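Local coordinates for invasion protein InvA (Salmonella enterica, PDB 2X49) that serves, through a C-terminal domain captured here, in the export apparatus of the type III secretion system and takes part in invasion of the intestinal epithelium, at residues D76-V81 with V107-G112; F71-D76 with R123-E128; S101-W106 with D282-H287. All coordinates share one frame; numbering follows the deposited sequence.

In the fold
Going from the N terminus, strand 66-72 leaves its own mixed sheet and runs through 71-76 into strand 78-80 of a second, antiparallel sheet. Contact 2 closes the longer loop, bringing 71-76 against the start of helix 125-139. Nested inside it, contact 1 pairs strand 78-80 with the end of strand 102-107, just before helix 109-116; the two contacts share Asp76. Contact 3 crosses both: its 101-106 segment lies within their loops, while its partner, 282-287, comes 176 residues later, from the loop ahead of strand 291-294 in the parallel sheet. Arg79, salt-bridged to Glu128 and hydrogen-bonded to Arg123 through the backbone, joins contacts 1 and 2.

Contact 1: residues D76-V81 with V107-G112; sequences DLMRVV and VTHEEG. With CA (calcium ion), chain E.
Met78 and Val107 form an antiparallel, hydrogen-bonded beta pair at the point where strand 102-107 ends and helix 109-116 begins, in the middle of a four-stranded sheet. Two backbone bonds hold the pair: Met78 N to Val107 O at 3.0 Å and Val107 N to Met78 O at 2.9 Å, both close to straight. Two residues along the strand, Val80 CG2 packs against Val107 CG2 at 3.8 Å, on the same side as Met78.

With chi1 at -63°, Met78 CG stands anti to the carbonyl carbon and comes over one face of the His109 imidazole. It sits almost over the ring centre, 4.0 Å from the centroid, as a CH-pi contact, while a bend at chi2 (-67°) brings SD to the ring obliquely. From His109 NE2 a water accepts, and it donates to Leu77 O, linking the helix start to the backbone of Leu77. Leu77 lays CB against Val107 O and reaches CD2 toward Thr108.

Thr108 is the N-cap: Glu111 N donates to its OG1 at 3.1 Å, and Thr108 N donates back to Glu111 OE1 at 3.0 Å. That same OE1 binds the calcium ion at 2.5 Å, a site shared with the backbone oxygen of Asn93 and a water. Strand, reciprocal bonds and helix together make a strand-to-helix junction closed by a classic capping box.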
loop_
_atom_site.group_PDB
_atom_site.type_symbol
_atom_site.label_atom_id
_atom_site.label_comp_id
_atom_site.label_asym_id
_atom_site.label_seq_id
_atom_site.Cartn_x
_atom_site.Cartn_y
_atom_site.Cartn_z
ATOM N N ASP A 76 15.885 15.364 -10.429
ATOM C CA ASP A 76 16.229 15.850 -11.785
ATOM C C ASP A 76 16.169 14.736 -12.857
ATOM O O ASP A 76 16.455 14.977 -14.027
ATOM C CB ASP A 76 17.614 16.536 -11.770
ATOM C CG ASP A 76 17.718 17.654 -10.703
ATOM O OD1 ASP A 76 16.716 18.335 -10.462
ATOM O OD2 ASP A 76 18.800 17.788 -10.085
ATOM N N LEU A 77 15.792 13.521 -12.431
ATOM C CA LEU A 77 15.747 12.313 -13.327
ATOM C C LEU A 77 14.305 11.767 -13.392
ATOM O O LEU A 77 13.392 12.309 -12.799
ATOM C CB LEU A 77 16.732 11.211 -12.871
ATOM C CG LEU A 77 18.231 11.565 -12.654
ATOM C CD1 LEU A 77 19.089 10.410 -12.166
ATOM C CD2 LEU A 77 18.754 12.131 -14.007
ATOM N N MET A 78 14.168 10.687 -14.158
ATOM C CA MET A 78 12.916 9.973 -14.396
ATOM C C MET A 78 13.060 8.533 -13.946
ATOM O O MET A 78 14.022 7.859 -14.257
ATOM C CB MET A 78 12.557 9.986 -15.893
ATOM C CG MET A 78 12.312 11.328 -16.443
ATOM S SD MET A 78 10.840 12.112 -15.798
ATOM C CE MET A 78 9.573 11.136 -16.654
ATOM N N ARG A 79 12.025 8.018 -13.300
ATOM C CA ARG A 79 12.057 6.609 -12.905
ATOM C C ARG A 79 11.459 5.690 -13.947
ATOM O O ARG A 79 10.364 5.953 -14.453
ATOM C CB ARG A 79 11.326 6.417 -11.585
ATOM C CG ARG A 79 11.479 4.992 -11.124
ATOM C CD ARG A 79 10.757 4.591 -9.841
ATOM N NE ARG A 79 10.553 3.134 -9.873
ATOM C CZ ARG A 79 9.483 2.490 -9.421
ATOM N NH1 ARG A 79 8.483 3.155 -8.855
ATOM N NH2 ARG A 79 9.407 1.161 -9.545
ATOM N N VAL A 80 12.185 4.607 -14.220
ATOM C CA VAL A 80 11.733 3.506 -15.116
ATOM C C VAL A 80 11.024 2.479 -14.266
ATOM O O VAL A 80 11.610 1.640 -13.606
ATOM C CB VAL A 80 12.872 2.828 -15.927
ATOM C CG1 VAL A 80 12.273 1.921 -17.058
ATOM C CG2 VAL A 80 13.764 3.872 -16.576
ATOM N N VAL A 81 9.709 2.532 -14.334
ATOM C CA VAL A 81 8.847 1.673 -13.447
ATOM C C VAL A 81 8.973 0.191 -13.749
ATOM O O VAL A 81 9.131 -0.627 -12.849
ATOM C CB VAL A 81 7.363 2.138 -13.451
ATOM C CG1 VAL A 81 6.437 1.229 -12.585
ATOM C CG2 VAL A 81 7.230 3.632 -12.988
ATOM N N VAL A 107 16.753 7.250 -14.960
ATOM C CA VAL A 107 17.434 7.639 -16.182
ATOM C C VAL A 107 17.241 9.132 -16.463
ATOM O O VAL A 107 16.399 9.827 -15.888
ATOM C CB VAL A 107 16.969 6.805 -17.406
ATOM C CG1 VAL A 107 17.245 5.324 -17.181
ATOM C CG2 VAL A 107 15.534 7.049 -17.710
ATOM N N THR A 108 18.041 9.594 -17.398
ATOM C CA THR A 108 17.868 10.974 -17.835
ATOM C C THR A 108 16.570 11.167 -18.576
ATOM O O THR A 108 15.965 10.229 -19.108
ATOM C CB THR A 108 19.058 11.497 -18.715
ATOM O OG1 THR A 108 19.062 10.809 -19.984
ATOM C CG2 THR A 108 20.411 11.335 -17.990
ATOM N N HIS A 109 16.202 12.425 -18.719
ATOM C CA HIS A 109 14.986 12.770 -19.451
ATOM C C HIS A 109 15.082 12.301 -20.908
ATOM O O HIS A 109 14.146 11.701 -21.483
ATOM C CB HIS A 109 14.652 14.256 -19.366
ATOM C CG HIS A 109 14.122 14.682 -18.028
ATOM N ND1 HIS A 109 12.808 15.035 -17.822
ATOM C CD2 HIS A 109 14.730 14.808 -16.828
ATOM C CE1 HIS A 109 12.629 15.375 -16.557
ATOM N NE2 HIS A 109 13.780 15.240 -15.924
ATOM N N GLU A 110 16.255 12.534 -21.473
ATOM C CA GLU A 110 16.502 12.165 -22.885
ATOM C C GLU A 110 16.423 10.644 -23.053
ATOM O O GLU A 110 15.804 10.116 -24.005
ATOM C CB GLU A 110 17.844 12.732 -23.390
ATOM C CG GLU A 110 18.141 12.425 -24.858
ATOM C CD GLU A 110 19.439 13.047 -25.342
ATOM O OE1 GLU A 110 20.113 13.754 -24.559
ATOM O OE2 GLU A 110 19.797 12.866 -26.516
ATOM N N GLU A 111 16.974 9.951 -22.083
ATOM C CA GLU A 111 17.022 8.454 -22.115
ATOM C C GLU A 111 15.628 7.881 -21.969
ATOM O O GLU A 111 15.216 6.858 -22.580
ATOM C CB GLU A 111 17.926 7.908 -21.003
ATOM C CG GLU A 111 19.407 7.985 -21.357
ATOM C CD GLU A 111 20.366 7.738 -20.169
ATOM O OE1 GLU A 111 19.924 7.817 -18.984
ATOM O OE2 GLU A 111 21.586 7.531 -20.462
ATOM N N GLY A 112 14.880 8.598 -21.173
ATOM C CA GLY A 112 13.509 8.241 -20.864
ATOM C C GLY A 112 12.645 8.226 -22.093
ATOM O O GLY A 112 11.837 7.321 -22.346
HETATM CA CA CA E . 21.409 7.380 -16.994
HETATM O O HOH W 1 12.957 15.218 -12.901
HETATM O O HOH W 2 20.943 8.362 -14.546
#

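Contact 2: residues F71-D76 with R123-E128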
loop_
_atom_site.group_PDB
_atom_site.type_symbol
_atom_site.label_atom_id
_atom_site.label_comp_id
_atom_site.label_asym_id
_atom_site.label_seq_id
_atom_site.Cartn_x
_atom_site.Cartn_y
_atom_site.Cartn_z
ATOM N N PHE A 71 13.839 7.980 2.027
ATOM C CA PHE A 71 13.593 7.784 0.594
ATOM C C PHE A 71 14.681 8.447 -0.237
ATOM O O PHE A 71 15.194 9.504 0.069
ATOM C CB PHE A 71 12.246 8.404 0.165
ATOM C CG PHE A 71 11.043 7.935 0.962
ATOM C CD1 PHE A 71 10.273 6.859 0.521
ATOM C CD2 PHE A 71 10.682 8.537 2.131
ATOM C CE1 PHE A 71 9.128 6.417 1.183
ATOM C CE2 PHE A 71 9.560 8.085 2.848
ATOM C CZ PHE A 71 8.803 6.997 2.402
ATOM N N THR A 72 15.002 7.812 -1.333
ATOM C CA THR A 72 15.859 8.411 -2.354
ATOM C C THR A 72 15.009 8.763 -3.574
ATOM O O THR A 72 14.341 7.919 -4.118
ATOM C CB THR A 72 16.922 7.396 -2.752
ATOM O OG1 THR A 72 17.722 7.093 -1.590
ATOM C CG2 THR A 72 17.774 7.847 -3.949
ATOM N N VAL A 73 14.989 10.042 -3.908
ATOM C CA VAL A 73 14.249 10.568 -5.023
ATOM C C VAL A 73 15.217 11.396 -5.863
ATOM O O VAL A 73 15.723 12.378 -5.366
ATOM C CB VAL A 73 13.082 11.491 -4.551
ATOM C CG1 VAL A 73 12.358 12.163 -5.754
ATOM C CG2 VAL A 73 12.083 10.740 -3.691
ATOM N N TYR A 74 15.457 10.985 -7.097
ATOM C CA TYR A 74 16.327 11.762 -8.031
ATOM C C TYR A 74 15.475 12.784 -8.730
ATOM O O TYR A 74 14.954 12.589 -9.819
ATOM C CB TYR A 74 17.154 10.840 -8.981
ATOM C CG TYR A 74 18.256 10.121 -8.237
ATOM C CD1 TYR A 74 19.504 10.714 -8.040
ATOM C CD2 TYR A 74 18.074 8.846 -7.699
ATOM C CE1 TYR A 74 20.458 10.137 -7.326
ATOM C CE2 TYR A 74 19.042 8.242 -6.990
ATOM C CZ TYR A 74 20.251 8.865 -6.813
ATOM O OH TYR A 74 21.258 8.284 -6.076
ATOM N N PHE A 75 15.404 13.942 -8.100
ATOM C CA PHE A 75 14.507 15.041 -8.488
ATOM C C PHE A 75 14.676 15.494 -9.935
ATOM O O PHE A 75 13.713 15.935 -10.583
ATOM C CB PHE A 75 14.649 16.267 -7.575
ATOM C CG PHE A 75 14.147 16.033 -6.175
ATOM C CD1 PHE A 75 12.802 15.988 -5.931
ATOM C CD2 PHE A 75 15.032 15.780 -5.127
ATOM C CE1 PHE A 75 12.325 15.746 -4.645
ATOM C CE2 PHE A 75 14.553 15.517 -3.825
ATOM C CZ PHE A 75 13.210 15.518 -3.604
ATOM N N ASP A 76 15.885 15.364 -10.429
ATOM C CA ASP A 76 16.229 15.850 -11.785
ATOM C C ASP A 76 16.169 14.736 -12.857
ATOM O O ASP A 76 16.455 14.977 -14.027
ATOM C CB ASP A 76 17.614 16.536 -11.770
ATOM C CG ASP A 76 17.718 17.654 -10.703
ATOM O OD1 ASP A 76 16.716 18.335 -10.462
ATOM O OD2 ASP A 76 18.800 17.788 -10.085
ATOM N N ARG A 123 7.968 7.408 -14.700
ATOM C CA ARG A 123 7.360 8.238 -13.680
ATOM C C ARG A 123 8.274 9.419 -13.296
ATOM O O ARG A 123 9.459 9.246 -13.044
ATOM C CB ARG A 123 7.089 7.371 -12.437
ATOM C CG ARG A 123 6.150 7.931 -11.440
ATOM C CD ARG A 123 5.915 6.944 -10.262
ATOM N NE ARG A 123 5.020 5.867 -10.692
ATOM C CZ ARG A 123 4.874 4.679 -10.097
ATOM N NH1 ARG A 123 5.591 4.344 -9.037
ATOM N NH2 ARG A 123 4.038 3.802 -10.635
ATOM N N ASN A 124 7.697 10.613 -13.254
ATOM C CA ASN A 124 8.450 11.770 -12.757
ATOM C C ASN A 124 8.699 11.718 -11.284
ATOM O O ASN A 124 8.038 11.003 -10.504
ATOM C CB ASN A 124 7.842 13.109 -13.153
ATOM C CG ASN A 124 6.574 13.429 -12.456
ATOM O OD1 ASN A 124 6.469 13.359 -11.230
ATOM N ND2 ASN A 124 5.586 13.867 -13.240
ATOM N N ALA A 125 9.701 12.472 -10.908
ATOM C CA ALA A 125 10.295 12.346 -9.606
ATOM C C ALA A 125 9.318 12.695 -8.454
ATOM O O ALA A 125 9.251 11.978 -7.432
ATOM C CB ALA A 125 11.631 13.083 -9.486
ATOM N N LEU A 126 8.530 13.746 -8.640
ATOM C CA LEU A 126 7.569 14.190 -7.582
ATOM C C LEU A 126 6.408 13.186 -7.458
ATOM O O LEU A 126 5.887 12.919 -6.376
ATOM C CB LEU A 126 7.109 15.628 -7.804
ATOM C CG LEU A 126 8.165 16.697 -7.507
ATOM C CD1 LEU A 126 7.625 18.112 -7.824
ATOM C CD2 LEU A 126 8.666 16.626 -6.078
ATOM N N ASP A 127 6.075 12.562 -8.578
ATOM C CA ASP A 127 5.037 11.523 -8.602
ATOM C C ASP A 127 5.494 10.273 -7.884
ATOM O O ASP A 127 4.724 9.601 -7.194
ATOM C CB ASP A 127 4.604 11.179 -10.027
ATOM C CG ASP A 127 3.702 12.255 -10.634
ATOM O OD1 ASP A 127 3.128 13.097 -9.888
ATOM O OD2 ASP A 127 3.554 12.273 -11.873
ATOM N N GLU A 128 6.763 9.962 -8.056
ATOM C CA GLU A 128 7.359 8.815 -7.366
ATOM C C GLU A 128 7.416 9.102 -5.846
ATOM O O GLU A 128 7.104 8.258 -5.033
ATOM C CB GLU A 128 8.751 8.468 -7.924
ATOM C CG GLU A 128 9.467 7.383 -7.121
ATOM C CD GLU A 128 8.901 5.977 -7.319
ATOM O OE1 GLU A 128 7.880 5.790 -8.030
ATOM O OE2 GLU A 128 9.497 5.044 -6.740
#
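An N-capped helix start meets an inverse gamma turn here: Ala125 and Leu126, in the first turn of helix 125-139, pack on Val73-Phe75, the connection that leads from strand 66-72 of the mixed sheet to strand 78-80 of the antiparallel one. Tyr74 is the centre of the turn. The methyl of Ala125 points toward this turn and touches backbone: CB lies 3.4 Å from Tyr74 O and 3.6 Å from Phe75 CA, so the methyl packs on main chain.

Val73 comes in beside it. With CG1 anti to the backbone N (chi1 175°), that branch reaches the helix, 3.9 Å from Ala125 CB and close to Ala125 O. The same CG1 also lies over one face of the Phe75 ring, toward its rim, so a single methyl packs both on the helix and on the aromatic group. Leu126 approaches the ring differently, bringing CD2 to its edge near the ring plane; the two side chains cross at about a right angle. Leu22 of helix 16-24 touches both Phe75 and Leu126, extending this apolar patch to a third element. The Tyr74 ring leads away from the helix and meets Trp106 edge-to-face.

The helix start is secured within its own segment. Asn124 OD1 caps it by accepting from Asp127 N at 2.8 Å. Farther round, Glu128 forms salt bridges with Arg79 and Lys288, and Arg123 with Asp289: basic groups gathered round the carboxylates of Glu128 and Asp289, which would probably favour their ionised form. Arg123 and Glu128 are salt-bridged as well, NH1 donating to OE1 at 2.9 Å, with the oxygen near the guanidinium plane and the N-H pointing almost straight at it (164°).

Contact 3: residues S101-W106 with D282-H287; sequences SSQYFW and DLLIAH
Ser102 OG accepts a nearly straight hydrogen bond from His287 N, 3.1 Å long, fastening the start of strand 102-107 to the irregular 282-287 segment. A chi1 of -79° sets this hydroxyl beside its own backbone N, from where it also stands over one face of the His287 imidazole, offset toward the rim. Ser101 takes a different rotamer, chi1 68°: its OG lies between backbone N and carbonyl carbon and meets the ring at its edge, 3.2 Å from His287 CE1. The imidazole is thus approached over a face by one serine and at an edge by the other.

Ala286 presses its methyl obliquely against the Tyr104 ring, CB to CE1 only 3.3 Å, a tight fit. Leu284 touches two side chains with CD2: Gln103, extended beyond CG and running alongside it in the same direction, brings NE2 to 3.8 Å, and Phe105 crosses it with CZ at 3.9 Å.

Water fills in where the backbones do not pair directly. One molecule donates to both Gln103 O and Leu284 O; another accepts from Gln103 N and donates to Leu283 O.

Around this buried contact, strand 102-107 lies between strands 95-99 and 78-80, with Ala286 reaching Arg79 of strand 78-80 and Tyr104 reaching Glu128 of helix 125-139.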
loop_
_atom_site.group_PDB
_atom_site.type_symbol
_atom_site.label_atom_id
_atom_site.label_comp_id
_atom_site.label_asym_id
_atom_site.label_seq_id
_atom_site.Cartn_x
_atom_site.Cartn_y
_atom_site.Cartn_z
ATOM N N SER A 101 15.441 -5.677 -0.822
ATOM C CA SER A 101 15.696 -6.280 -2.158
ATOM C C SER A 101 14.991 -5.563 -3.297
ATOM O O SER A 101 15.085 -5.969 -4.469
ATOM C CB SER A 101 15.399 -7.779 -2.191
ATOM O OG SER A 101 14.017 -8.069 -2.060
ATOM N N SER A 102 14.345 -4.470 -2.956
ATOM C CA SER A 102 13.717 -3.626 -3.990
ATOM C C SER A 102 14.752 -2.724 -4.595
ATOM O O SER A 102 15.532 -2.088 -3.898
ATOM C CB SER A 102 12.605 -2.709 -3.459
ATOM O OG SER A 102 11.409 -3.372 -3.263
ATOM N N GLN A 103 14.687 -2.656 -5.902
ATOM C CA GLN A 103 15.571 -1.786 -6.685
ATOM C C GLN A 103 14.762 -0.773 -7.473
ATOM O O GLN A 103 13.636 -1.025 -7.918
ATOM C CB GLN A 103 16.470 -2.594 -7.614
ATOM C CG GLN A 103 17.726 -3.248 -6.978
ATOM C CD GLN A 103 18.582 -3.972 -8.013
ATOM O OE1 GLN A 103 19.623 -3.290 -8.511
ATOM N NE2 GLN A 103 18.282 -5.114 -8.401
ATOM N N TYR A 104 15.366 0.399 -7.575
ATOM C CA TYR A 104 14.779 1.548 -8.306
ATOM C C TYR A 104 15.770 2.075 -9.320
ATOM O O TYR A 104 16.912 2.315 -8.995
ATOM C CB TYR A 104 14.400 2.659 -7.337
ATOM C CG TYR A 104 13.471 2.200 -6.252
ATOM C CD1 TYR A 104 12.121 2.341 -6.376
ATOM C CD2 TYR A 104 13.971 1.633 -5.080
ATOM C CE1 TYR A 104 11.283 1.898 -5.390
ATOM C CE2 TYR A 104 13.127 1.177 -4.087
ATOM C CZ TYR A 104 11.774 1.343 -4.247
ATOM O OH TYR A 104 10.832 0.964 -3.321
ATOM N N PHE A 105 15.281 2.287 -10.535
ATOM C CA PHE A 105 16.113 2.644 -11.676
ATOM C C PHE A 105 15.680 3.978 -12.242
ATOM O O PHE A 105 14.518 4.212 -12.577
ATOM C CB PHE A 105 16.016 1.538 -12.742
ATOM C CG PHE A 105 16.565 0.208 -12.271
ATOM C CD1 PHE A 105 17.899 -0.114 -12.439
ATOM C CD2 PHE A 105 15.741 -0.698 -11.635
ATOM C CE1 PHE A 105 18.400 -1.317 -11.962
ATOM C CE2 PHE A 105 16.240 -1.925 -11.186
ATOM C CZ PHE A 105 17.544 -2.205 -11.312
ATOM N N TRP A 106 16.665 4.838 -12.333
ATOM C CA TRP A 106 16.432 6.214 -12.796
ATOM C C TRP A 106 17.337 6.489 -14.027
ATOM O O TRP A 106 18.524 6.105 -14.089
ATOM C CB TRP A 106 16.722 7.237 -11.701
ATOM C CG TRP A 106 15.913 7.094 -10.410
ATOM C CD1 TRP A 106 16.115 6.157 -9.408
ATOM C CD2 TRP A 106 14.830 7.893 -10.006
ATOM N NE1 TRP A 106 15.235 6.379 -8.426
ATOM C CE2 TRP A 106 14.406 7.423 -8.754
ATOM C CE3 TRP A 106 14.183 8.996 -10.563
ATOM C CZ2 TRP A 106 13.347 8.014 -8.045
ATOM C CZ3 TRP A 106 13.148 9.562 -9.891
ATOM C CH2 TRP A 106 12.725 9.096 -8.617
ATOM N N ASP A 282 15.787 -11.369 -7.172
ATOM C CA ASP A 282 16.341 -10.948 -8.481
ATOM C C ASP A 282 15.375 -10.118 -9.313
ATOM O O ASP A 282 15.631 -9.807 -10.481
ATOM C CB ASP A 282 16.927 -12.127 -9.271
ATOM C CG ASP A 282 15.869 -13.098 -9.804
ATOM O OD1 ASP A 282 14.662 -12.865 -9.605
ATOM O OD2 ASP A 282 16.296 -14.097 -10.445
ATOM N N LEU A 283 14.313 -9.708 -8.656
ATOM C CA LEU A 283 13.272 -8.813 -9.281
ATOM C C LEU A 283 13.804 -7.412 -9.525
ATOM O O LEU A 283 14.543 -6.847 -8.698
ATOM C CB LEU A 283 12.004 -8.697 -8.450
ATOM C CG LEU A 283 11.333 -10.016 -8.147
ATOM C CD1 LEU A 283 10.085 -9.782 -7.348
ATOM C CD2 LEU A 283 11.088 -10.701 -9.498
ATOM N N LEU A 284 13.399 -6.857 -10.666
ATOM C CA LEU A 284 13.833 -5.508 -11.088
ATOM C C LEU A 284 12.739 -4.456 -11.045
ATOM O O LEU A 284 12.986 -3.268 -11.380
ATOM C CB LEU A 284 14.410 -5.524 -12.501
ATOM C CG LEU A 284 15.628 -6.391 -12.722
ATOM C CD1 LEU A 284 16.088 -6.210 -14.167
ATOM C CD2 LEU A 284 16.757 -6.009 -11.763
ATOM N N ILE A 285 11.556 -4.910 -10.672
ATOM C CA ILE A 285 10.430 -4.024 -10.366
ATOM C C ILE A 285 10.261 -3.935 -8.832
ATOM O O ILE A 285 10.200 -4.934 -8.144
ATOM C CB ILE A 285 9.159 -4.494 -11.068
ATOM C CG1 ILE A 285 9.392 -4.451 -12.591
ATOM C CG2 ILE A 285 7.983 -3.654 -10.696
ATOM C CD1 ILE A 285 8.120 -4.714 -13.369
ATOM N N ALA A 286 10.251 -2.711 -8.317
ATOM C CA ALA A 286 10.128 -2.482 -6.849
ATOM C C ALA A 286 8.859 -3.093 -6.295
ATOM O O ALA A 286 7.835 -3.139 -6.944
ATOM C CB ALA A 286 10.135 -1.002 -6.534
ATOM N N HIS A 287 8.943 -3.537 -5.053
ATOM C CA HIS A 287 7.816 -4.238 -4.417
ATOM C C HIS A 287 6.550 -3.435 -4.327
ATOM O O HIS A 287 5.473 -4.024 -4.452
ATOM C CB HIS A 287 8.199 -4.780 -3.029
ATOM C CG HIS A 287 9.355 -5.719 -3.084
ATOM N ND1 HIS A 287 10.052 -6.125 -1.962
ATOM C CD2 HIS A 287 9.976 -6.285 -4.146
ATOM C CE1 HIS A 287 11.044 -6.917 -2.338
ATOM N NE2 HIS A 287 11.020 -7.030 -3.657
HETATM O O HOH W 3 13.283 -7.850 -5.366
HETATM O O HOH W 4 12.139 -0.923 -10.064
HETATM O O HOH W 5 12.800 -4.677 -7.098
#